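Local coordinates for bifunctional GH43-CE protein (Bacteroides eggerthii, PDB 6MLY) that probably acts in arabinoxylan breakdown, joining a family 43 glycosidase domain of likely xylosidase activity to a carbohydrate esterase domain, at residues A[324-327]-A[328-332]. Sequence-based numbering, arbitrary orientation.
Sequences GERA and LPLVW
R326 reaches forward along its own chain and takes the backbone carbonyl of L328 side-on, two nitrogens of the guanidinium sharing one oxygen. The NE to L328 O bond is 2.7 Å long, with an N-H...O angle of 152°; the bond from NH2 to the same L328 O is longer, at 3.0 Å, and more bent. The acceptor lies close to the guanidinium plane for both, yet NE approaches from above the carbonyl plane whereas NH2 lies within it. The arginine chain is bent at chi2 and again at chi3 (64°), which brings NE and NH2 round to the L328 oxygen. L330 lays its CD2 over one face of the guanidinium, offset toward the rim, and also meets the aliphatic part, with R326 CD 4.2 Å from L330 CD2. Immediately beyond, P329 to W332 form a type I beta turn, closed by the W332 N to P329 O bond of 2.9 Å. Outside partners satisfy further polar atoms: R321 NE donates to A327 O, Y71 OH bonds to L330 O, W332 NE1 donates to D317 OD2, and E325 OE1 accepts from K322 N. This surface loop leads into strand 333-335 of the concanavalin A-like domain. Because the acceptor is a neutral carbonyl, this is no salt bridge; the arginine's positive charge would probably strengthen both bonds, which tie the side chain to the backbone entering the turn.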
ATOM      1  N   GLY A 324     -23.299 -12.522  26.258  1.00 76.32           N
ATOM      2  CA  GLY A 324     -23.602 -13.532  25.240  1.00 75.31           C
ATOM      3  C   GLY A 324     -23.634 -12.950  23.836  1.00 74.75           C
ATOM      4  O   GLY A 324     -24.634 -13.060  23.133  1.00 75.68           O
ATOM      5  N   GLU A 325     -22.521 -12.331  23.439  1.00 73.80           N
ATOM      6  CA  GLU A 325     -22.324 -11.741  22.117  1.00 73.13           C
ATOM      7  C   GLU A 325     -21.202 -12.518  21.421  1.00 69.94           C
ATOM      8  O   GLU A 325     -20.304 -13.021  22.085  1.00 70.24           O
ATOM      9  CB  GLU A 325     -21.972 -10.259  22.273  1.00 74.34           C
ATOM     10  CG  GLU A 325     -21.829  -9.496  20.966  1.00 76.00           C
ATOM     11  CD  GLU A 325     -21.261  -8.092  21.119  1.00 77.10           C
ATOM     12  OE1 GLU A 325     -21.618  -7.413  22.107  1.00 79.26           O
ATOM     13  OE2 GLU A 325     -20.454  -7.682  20.256  1.00 79.42           O
ATOM     14  N   ARG A 326     -21.264 -12.620  20.091  1.00 67.74           N
ATOM     15  CA  ARG A 326     -20.158 -13.185  19.329  1.00 68.14           C
ATOM     16  C   ARG A 326     -18.845 -12.566  19.832  1.00 67.54           C
ATOM     17  O   ARG A 326     -18.712 -11.335  19.889  1.00 67.32           O
ATOM     18  CB  ARG A 326     -20.340 -12.929  17.828  1.00 69.23           C
ATOM     19  CG  ARG A 326     -20.931 -14.098  17.057  1.00 70.62           C
ATOM     20  CD  ARG A 326     -20.397 -14.158  15.639  1.00 73.25           C
ATOM     21  NE  ARG A 326     -18.956 -14.414  15.598  1.00 75.23           N
ATOM     22  CZ  ARG A 326     -18.395 -15.611  15.419  1.00 76.48           C
ATOM     23  NH1 ARG A 326     -19.152 -16.687  15.283  1.00 78.00           N
ATOM     24  NH2 ARG A 326     -17.078 -15.728  15.372  1.00 76.16           N
ATOM     25  N   ALA A 327     -17.883 -13.420  20.202  1.00 66.53           N
ATOM     26  CA  ALA A 327     -16.575 -12.974  20.680  1.00 66.43           C
ATOM     27  C   ALA A 327     -15.855 -12.171  19.586  1.00 65.63           C
ATOM     28  O   ALA A 327     -15.247 -11.151  19.882  1.00 66.06           O
ATOM     29  CB  ALA A 327     -15.748 -14.154  21.128  1.00 66.68           C
ATOM     30  N   LEU A 328     -15.941 -12.637  18.333  1.00 64.69           N
ATOM     31  CA  LEU A 328     -15.329 -11.973  17.184  1.00 63.96           C
ATOM     32  C   LEU A 328     -16.362 -11.808  16.072  1.00 63.58           C
ATOM     33  O   LEU A 328     -16.771 -12.789  15.453  1.00 62.69           O
ATOM     34  CB  LEU A 328     -14.129 -12.795  16.699  1.00 64.41           C
ATOM     35  CG  LEU A 328     -12.888 -12.742  17.592  1.00 65.28           C
ATOM     36  CD1 LEU A 328     -11.950 -13.901  17.292  1.00 65.58           C
ATOM     37  CD2 LEU A 328     -12.152 -11.413  17.447  1.00 65.37           C
ATOM     38  N   PRO A 329     -16.803 -10.563  15.775  1.00 63.55           N
ATOM     39  CA  PRO A 329     -17.669 -10.301  14.625  1.00 63.52           C
ATOM     40  C   PRO A 329     -17.252 -11.091  13.376  1.00 62.86           C
ATOM     41  O   PRO A 329     -16.071 -11.371  13.172  1.00 63.28           O
ATOM     42  CB  PRO A 329     -17.482  -8.789  14.408  1.00 63.62           C
ATOM     43  CG  PRO A 329     -17.238  -8.237  15.796  1.00 63.91           C
ATOM     44  CD  PRO A 329     -16.493  -9.336  16.532  1.00 63.98           C
ATOM     45  N   LEU A 330     -18.228 -11.419  12.531  1.00 62.88           N
ATOM     46  CA  LEU A 330     -17.989 -12.303  11.388  1.00 62.53           C
ATOM     47  C   LEU A 330     -16.941 -11.684  10.451  1.00 62.66           C
ATOM     48  O   LEU A 330     -16.218 -12.408   9.760  1.00 62.61           O
ATOM     49  CB  LEU A 330     -19.318 -12.557  10.668  1.00 62.55           C
ATOM     50  CG  LEU A 330     -20.359 -13.319  11.486  1.00 62.40           C
ATOM     51  CD1 LEU A 330     -21.760 -13.038  10.970  1.00 62.67           C
ATOM     52  CD2 LEU A 330     -20.070 -14.814  11.484  1.00 62.31           C
ATOM     53  N   VAL A 331     -16.856 -10.347  10.452  1.00 62.70           N
ATOM     54  CA  VAL A 331     -15.906  -9.596   9.610  1.00 62.65           C
ATOM     55  C   VAL A 331     -14.471 -10.089   9.857  1.00 62.84           C
ATOM     56  O   VAL A 331     -13.613  -9.939   8.975  1.00 63.86           O
ATOM     57  CB  VAL A 331     -16.008  -8.074   9.836  1.00 62.76           C
ATOM     58  CG1 VAL A 331     -17.370  -7.520   9.446  1.00 62.96           C
ATOM     59  CG2 VAL A 331     -15.661  -7.689  11.265  1.00 62.42           C
ATOM     60  N   TRP A 332     -14.228 -10.666  11.044  1.00 62.60           N
ATOM     61  CA  TRP A 332     -12.920 -11.185  11.447  1.00 62.60           C
ATOM     62  C   TRP A 332     -12.716 -12.612  10.927  1.00 62.65           C
ATOM     63  O   TRP A 332     -13.619 -13.453  11.022  1.00 63.04           O
ATOM     64  CB  TRP A 332     -12.765 -11.149  12.971  1.00 62.80           C
ATOM     65  CG  TRP A 332     -12.637  -9.777  13.563  1.00 62.81           C
ATOM     66  CD1 TRP A 332     -13.529  -9.157  14.387  1.00 63.02           C
ATOM     67  CD2 TRP A 332     -11.539  -8.864  13.404  1.00 62.85           C
ATOM     68  NE1 TRP A 332     -13.066  -7.924  14.750  1.00 63.04           N
ATOM     69  CE2 TRP A 332     -11.848  -7.716  14.165  1.00 62.97           C
ATOM     70  CE3 TRP A 332     -10.333  -8.897  12.696  1.00 63.08           C
ATOM     71  CZ2 TRP A 332     -10.992  -6.617  14.234  1.00 63.00           C
ATOM     72  CZ3 TRP A 332      -9.482  -7.812  12.769  1.00 63.06           C
ATOM     73  CH2 TRP A 332      -9.814  -6.687  13.525  1.00 62.79           C
TER